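Local coordinates for ferrous iron uptake transporter protein B (Streptococcus thermophilus, PDB 3TAH), which probably drives ferrous iron uptake across the cell membrane using GTP, and is represented here by its N-terminal GTP-binding and helical domains, at residues 91-95 with 253-257; 13-19 with 113-117. The protein carries 1 engineered substitution. One frame throughout, in Å; residues are numbered along the deposited sequence.

Contact 1: 91-95 with 253-257; sequences TNLER and IERVC
The carboxylates of Glu94 and Glu254 are turned nearly alike, their planes 17° apart, although the two side chains cross at about a right angle. CG of Glu254 comes in obliquely from above the plane of the Glu94 carboxylate, out past its oxygens on the OE1 side, approaching OE1 to 3.4 Å. CB of Cys257 lies on the same side but low, beyond OE2 of Glu94, at 3.9 Å from that oxygen. The Glu94 chain reaches this position because its CG is anti to the carbonyl carbon (chi1 -67°) and the rest runs extended, spanning the gap between helices 93-105 and 241-259. On the way its methylene CG passes the CG2 methyl of Ile253 and, at 3.8 Å, the sulfur SG of Cys257. Leu93 adds its CD2 methyl to that sulfur at 3.7 Å. Cysteine suits the place, being small enough to let the helices approach and apolar enough to sit among methyls. Ile253 and Cys257, one helical turn apart, continue onto Leu97 of the same opposing helix. Thus the GTPase domain packs against the last helix of the FeoB cytosolic helical domain. A water donates to OE2 of Glu94 at 3.2 Å and to the main-chain O of Glu254 at 2.6 Å, bridging the two helices. With OE1 of Glu94 only 4.2 Å from OE2 of Glu254, the like charges would disfavour each other, which might raise the proton affinity of one of the two carboxylates. The attraction here therefore rests on aliphatic parts, the thiol and the water rather than on charge.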
loop_
_atom_site.group_PDB
_atom_site.type_symbol
_atom_site.label_atom_id
_atom_site.label_comp_id
_atom_site.label_asym_id
_atom_site.label_seq_id
_atom_site.Cartn_x
_atom_site.Cartn_y
_atom_site.Cartn_z
ATOM N N THR A 91 -16.125 -5.875 3.699
ATOM C CA THR A 91 -16.636 -6.921 4.598
ATOM C C THR A 91 -15.521 -7.614 5.390
ATOM O O THR A 91 -15.789 -8.471 6.218
ATOM C CB THR A 91 -17.441 -8.006 3.841
ATOM O OG1 THR A 91 -16.544 -8.898 3.163
ATOM C CG2 THR A 91 -18.426 -7.384 2.848
ATOM N N ASN A 92 -14.271 -7.249 5.125
ATOM C CA ASN A 92 -13.122 -7.804 5.823
ATOM C C ASN A 92 -12.074 -6.714 6.000
ATOM O O ASN A 92 -10.896 -6.881 5.651
ATOM C CB ASN A 92 -12.595 -8.927 4.955
ATOM C CG ASN A 92 -11.540 -9.742 5.620
ATOM O OD1 ASN A 92 -10.673 -10.270 4.934
ATOM N ND2 ASN A 92 -11.586 -9.858 6.940
ATOM N N LEU A 93 -12.529 -5.600 6.550
ATOM C CA LEU A 93 -11.770 -4.338 6.524
ATOM C C LEU A 93 -10.390 -4.408 7.180
ATOM O O LEU A 93 -9.387 -4.086 6.540
ATOM C CB LEU A 93 -12.593 -3.218 7.169
ATOM C CG LEU A 93 -12.028 -1.796 7.107
ATOM C CD1 LEU A 93 -11.732 -1.379 5.663
ATOM C CD2 LEU A 93 -13.007 -0.839 7.749
ATOM N N GLU A 94 -10.332 -4.825 8.440
ATOM C CA GLU A 94 -9.054 -4.828 9.164
ATOM C C GLU A 94 -7.972 -5.659 8.465
ATOM O O GLU A 94 -6.831 -5.199 8.343
ATOM C CB GLU A 94 -9.245 -5.240 10.632
ATOM C CG GLU A 94 -10.051 -4.192 11.409
ATOM C CD GLU A 94 -10.021 -4.360 12.918
ATOM O OE1 GLU A 94 -9.288 -5.234 13.435
ATOM O OE2 GLU A 94 -10.744 -3.591 13.591
ATOM N N ARG A 95 -8.327 -6.861 8.012
ATOM C CA ARG A 95 -7.400 -7.741 7.295
ATOM C C ARG A 95 -6.884 -7.099 6.004
ATOM O O ARG A 95 -5.707 -7.223 5.702
ATOM C CB ARG A 95 -8.029 -9.108 6.967
ATOM C CG ARG A 95 -7.071 -10.073 6.225
ATOM C CD ARG A 95 -7.571 -11.536 6.144
ATOM N NE ARG A 95 -8.691 -11.692 5.220
ATOM C CZ ARG A 95 -9.532 -12.733 5.181
ATOM N NH1 ARG A 95 -9.418 -13.762 6.012
ATOM N NH2 ARG A 95 -10.521 -12.737 4.286
ATOM N N ILE A 253 -4.552 0.043 12.665
ATOM C CA ILE A 253 -5.770 -0.343 11.940
ATOM C C ILE A 253 -6.979 -0.421 12.879
ATOM O O ILE A 253 -8.039 0.115 12.556
ATOM C CB ILE A 253 -5.586 -1.670 11.193
ATOM C CG1 ILE A 253 -4.587 -1.504 10.052
ATOM C CG2 ILE A 253 -6.916 -2.192 10.614
ATOM C CD1 ILE A 253 -4.059 -2.830 9.549
ATOM N N GLU A 254 -6.818 -1.077 14.026
ATOM C CA GLU A 254 -7.915 -1.155 14.996
ATOM C C GLU A 254 -8.358 0.219 15.499
ATOM O O GLU A 254 -9.579 0.471 15.600
ATOM C CB GLU A 254 -7.548 -2.074 16.171
ATOM C CG GLU A 254 -7.404 -3.532 15.759
ATOM C CD GLU A 254 -7.179 -4.478 16.914
ATOM O OE1 GLU A 254 -7.590 -4.179 18.065
ATOM O OE2 GLU A 254 -6.596 -5.549 16.653
ATOM N N ARG A 255 -7.385 1.085 15.808
ATOM C CA ARG A 255 -7.650 2.458 16.259
ATOM C C ARG A 255 -8.418 3.233 15.200
ATOM O O ARG A 255 -9.440 3.854 15.492
ATOM C CB ARG A 255 -6.353 3.210 16.600
ATOM C CG ARG A 255 -5.644 2.786 17.884
ATOM C CD ARG A 255 -4.566 3.805 18.317
ATOM N NE ARG A 255 -3.462 3.995 17.358
ATOM C CZ ARG A 255 -2.351 3.263 17.263
ATOM N NH1 ARG A 255 -2.126 2.220 18.055
ATOM N NH2 ARG A 255 -1.434 3.575 16.334
ATOM N N VAL A 256 -7.946 3.171 13.956
ATOM C CA VAL A 256 -8.630 3.833 12.848
ATOM C C VAL A 256 -10.061 3.318 12.689
ATOM O O VAL A 256 -11.005 4.125 12.603
ATOM C CB VAL A 256 -7.866 3.652 11.514
ATOM C CG1 VAL A 256 -8.713 4.175 10.354
ATOM C CG2 VAL A 256 -6.506 4.356 11.584
ATOM N N CYS A 257 -10.236 1.997 12.659
ATOM C CA CYS A 257 -11.570 1.420 12.452
ATOM C C CYS A 257 -12.528 1.758 13.600
ATOM O O CYS A 257 -13.705 2.010 13.355
ATOM C CB CYS A 257 -11.506 -0.085 12.192
ATOM S SG CYS A 257 -10.666 -0.474 10.634
HETATM O O HOH W 1 -11.439 -1.387 15.753
#

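Contact 2: 13-19 with 113-117; sequences ASGKTSL and ALNMI. Engineered in segment 13-19: Ala13 (natural residue Asn). With BGO (3'-O-(N-methylanthraniloyl)guanosine-5'-diphosphate), chain C.
Asn115 sends its carboxamide toward the loop of 13-19 because its CG is anti to the backbone N (chi1 -164°), while Met116 bends at chi2 (-86°) to bring its sulfur back over the base of the bound 3'-O-(N-methylanthraniloyl)-GDP. The amide nitrogen ND2 of Asn115 then joins two structures at once. It gives a nearly straight bond (173°) to the main-chain O of Ser14 at 3.0 Å, on a lone pair and in the carbonyl plane, and another to N7 of guanine at 3.2 Å. Thr143 takes up OD1 of Asn115, so both ends of the amide are fixed and the group cannot readily turn. CD1 of Leu19 lies over one face of this amide, 3.8 Å from CG of Asn115. Met116 offers its backbone N to O6 of guanine at 3.3 Å, and in the conformer modelled here SD sits over the purine face, 3.5 Å from C4; a second conformer leaves that contact less certain. At Gly15 the backbone angles would press a side chain against the carbonyl O of Ser14, and its first carbon would also strike ND2 of Asn115, so glycine suits the place. Around the diphosphate the P-loop donates amides from the engineered Ala13 to Ser18, the one from Ser14 being weak; Thr17 N reaches O2B of the nucleotide at 2.6 Å. The Lys16 chain, bent near its end, carries NZ to a salt bridge with Asp55 and a hydrogen bond to Leu56 O. Asn115 and Met116 open the NxxD guanine-recognition motif completed by Asp118, which also bonds the nucleotide. Strand 110-115 runs between strands 83-89 and 140-142, and small Ala113 leaves room for Leu19 of helix 16-24, which packs further on Val87 and on Val151 of helix 151-159.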
loop_
_atom_site.group_PDB
_atom_site.type_symbol
_atom_site.label_atom_id
_atom_site.label_comp_id
_atom_site.label_asym_id
_atom_site.label_seq_id
_atom_site.Cartn_x
_atom_site.Cartn_y
_atom_site.Cartn_z
ATOM N N ALA A 13 -9.415 -11.796 -4.002
ATOM C CA ALA A 13 -10.859 -11.858 -3.758
ATOM C C ALA A 13 -11.419 -10.569 -3.162
ATOM O O ALA A 13 -12.428 -10.593 -2.474
ATOM C CB ALA A 13 -11.221 -13.088 -2.873
ATOM N N SER A 14 -10.763 -9.438 -3.416
ATOM C CA SER A 14 -11.248 -8.154 -2.945
ATOM C C SER A 14 -12.151 -7.492 -3.977
ATOM O O SER A 14 -12.803 -6.493 -3.683
ATOM C CB SER A 14 -10.077 -7.230 -2.594
ATOM O OG SER A 14 -9.293 -6.925 -3.725
ATOM N N GLY A 15 -12.182 -8.051 -5.183
ATOM C CA GLY A 15 -12.927 -7.478 -6.304
ATOM C C GLY A 15 -12.050 -6.679 -7.253
ATOM O O GLY A 15 -12.558 -5.905 -8.071
ATOM N N LYS A 16 -10.729 -6.873 -7.168
ATOM C CA LYS A 16 -9.804 -6.096 -7.987
ATOM C C LYS A 16 -10.002 -6.390 -9.480
ATOM O O LYS A 16 -10.072 -5.459 -10.273
ATOM C CB LYS A 16 -8.350 -6.330 -7.556
ATOM C CG LYS A 16 -7.325 -5.645 -8.459
ATOM C CD LYS A 16 -5.929 -5.715 -7.894
ATOM C CE LYS A 16 -5.377 -7.116 -7.891
ATOM N NZ LYS A 16 -5.185 -7.657 -9.273
ATOM N N THR A 17 -10.098 -7.667 -9.854
ATOM C CA THR A 17 -10.318 -8.039 -11.249
ATOM C C THR A 17 -11.653 -7.508 -11.757
ATOM O O THR A 17 -11.726 -6.981 -12.874
ATOM C CB THR A 17 -10.310 -9.571 -11.473
ATOM O OG1 THR A 17 -9.058 -10.110 -11.042
ATOM C CG2 THR A 17 -10.515 -9.902 -12.938
ATOM N N SER A 18 -12.696 -7.650 -10.939
ATOM C CA SER A 18 -14.021 -7.160 -11.292
ATOM C C SER A 18 -13.983 -5.669 -11.577
ATOM O O SER A 18 -14.569 -5.227 -12.565
ATOM C CB SER A 18 -15.046 -7.453 -10.195
ATOM O OG SER A 18 -15.226 -8.850 -10.021
ATOM N N LEU A 19 -13.304 -4.896 -10.719
ATOM C CA LEU A 19 -13.170 -3.450 -10.949
ATOM C C LEU A 19 -12.263 -3.160 -12.141
ATOM O O LEU A 19 -12.567 -2.301 -12.946
ATOM C CB LEU A 19 -12.642 -2.714 -9.716
ATOM C CG LEU A 19 -13.593 -2.663 -8.527
ATOM C CD1 LEU A 19 -12.896 -2.118 -7.279
ATOM C CD2 LEU A 19 -14.825 -1.834 -8.829
ATOM N N ALA A 113 -10.638 2.208 -3.042
ATOM C CA ALA A 113 -11.963 1.788 -3.506
ATOM C C ALA A 113 -12.413 0.822 -2.419
ATOM O O ALA A 113 -11.901 -0.287 -2.315
ATOM C CB ALA A 113 -11.921 1.097 -4.881
ATOM N N LEU A 114 -13.369 1.265 -1.609
ATOM C CA LEU A 114 -13.889 0.491 -0.503
ATOM C C LEU A 114 -14.994 -0.334 -1.139
ATOM O O LEU A 114 -16.156 0.101 -1.179
ATOM C CB LEU A 114 -14.388 1.414 0.617
ATOM C CG LEU A 114 -14.992 0.727 1.853
ATOM C CD1 LEU A 114 -13.920 -0.084 2.566
ATOM C CD2 LEU A 114 -15.635 1.708 2.825
ATOM N N ASN A 115 -14.594 -1.513 -1.630
ATOM C CA ASN A 115 -15.398 -2.374 -2.498
ATOM C C ASN A 115 -16.251 -3.368 -1.687
ATOM O O ASN A 115 -16.067 -3.505 -0.476
ATOM C CB ASN A 115 -14.471 -3.055 -3.535
ATOM C CG ASN A 115 -15.225 -3.667 -4.712
ATOM O OD1 ASN A 115 -16.067 -3.016 -5.332
ATOM N ND2 ASN A 115 -14.919 -4.922 -5.031
ATOM N N MET A 116 -17.190 -4.054 -2.338
ATOM C CA MET A 116 -18.123 -4.971 -1.664
ATOM C C MET A 116 -19.080 -4.233 -0.740
ATOM O O MET A 116 -19.624 -4.838 0.189
ATOM C CB MET A 116 -17.401 -6.028 -0.831
ATOM C CG MET A 116 -16.394 -6.834 -1.596
ATOM S SD MET A 116 -17.210 -8.220 -2.400
ATOM C CE MET A 116 -15.806 -8.891 -3.274
ATOM N N ILE A 117 -19.293 -2.941 -0.991
ATOM C CA ILE A 117 -20.115 -2.117 -0.107
ATOM C C ILE A 117 -21.581 -2.607 -0.072
ATOM O O ILE A 117 -22.278 -2.461 0.945
ATOM C CB ILE A 117 -19.978 -0.595 -0.465
ATOM C CG1 ILE A 117 -20.151 0.262 0.789
ATOM C CG2 ILE A 117 -20.938 -0.174 -1.592
ATOM C CD1 ILE A 117 -18.986 0.127 1.780
HETATM C "C'" BGO C . -17.553 -14.465 -8.115
HETATM N N1 BGO C . -19.876 -6.757 -4.628
HETATM C C2 BGO C . -20.260 -8.117 -4.632
HETATM N N2 BGO C . -21.418 -8.479 -4.096
HETATM N N3 BGO C . -19.446 -9.036 -5.174
HETATM C C4 BGO C . -18.273 -8.650 -5.721
HETATM C C5 BGO C . -17.839 -7.318 -5.745
HETATM C C6 BGO C . -18.664 -6.340 -5.188
HETATM O O6 BGO C . -18.356 -5.142 -5.176
HETATM N N7 BGO C . -16.653 -7.308 -6.353
HETATM C C8 BGO C . -16.324 -8.554 -6.700
HETATM N N9 BGO C . -17.325 -9.355 -6.312
HETATM P PA BGO C . -12.616 -10.761 -7.993
HETATM P PB BGO C . -9.836 -10.351 -7.220
HETATM C "C1'" BGO C . -18.621 -15.544 -7.832
HETATM O "O1'" BGO C . -17.092 -14.313 -9.239
HETATM O O1A BGO C . -12.731 -9.565 -8.833
HETATM C C1B BGO C . -17.477 -10.775 -6.415
HETATM O O1B BGO C . -9.389 -9.373 -6.228
HETATM C "C2'" BGO C . -19.261 -16.224 -8.879
HETATM N "N2'" BGO C . -18.979 -15.987 -10.164
HETATM O "O2'" BGO C . -17.975 -11.519 -8.589
HETATM O O2A BGO C . -12.367 -12.097 -8.629
HETATM C C2B BGO C . -16.983 -11.464 -7.583
HETATM O O2B BGO C . -9.676 -9.944 -8.604
HETATM C "C3'" BGO C . -20.217 -17.183 -8.560
HETATM O "O3'" BGO C . -17.147 -13.680 -7.154
HETATM O O3A BGO C . -11.432 -10.556 -6.899
HETATM C C3B BGO C . -16.184 -12.690 -7.564
HETATM O O3B BGO C . -9.333 -11.737 -6.947
HETATM C "C4'" BGO C . -20.541 -17.453 -7.244
HETATM O "O4'" BGO C . -16.463 -11.332 -5.504
HETATM C C4B BGO C . -15.615 -12.408 -6.175
HETATM C "C5'" BGO C . -19.915 -16.783 -6.199
HETATM O "O5'" BGO C . -13.938 -10.867 -7.079
HETATM C C5B BGO C . -14.148 -11.940 -6.148
HETATM C "C6'" BGO C . -18.946 -15.819 -6.500
HETATM C "CM'" BGO C . -19.224 -16.970 -11.236
#

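In the fold
Contact 2 is a buried contact within the GTPase domain, whereas contact 1 is only partly buried and joins that domain to the helical one. The two belong to consecutive elements, since helix 93-105 leads into strand 110-115, and they touch directly: the CD1 methyls of Leu93 and Leu114 meet at 4.0 Å. Their chemistry follows from their place. At the ligand, exact polar geometry matters, and backbone amides and an asparagine bind phosphate and base. At the domain boundary the contact is mostly apolar, with Glu254 exposed at its margin. Along the chain the segments of the two contacts alternate, 13-19 and 91-95 preceding 113-117 and 253-257.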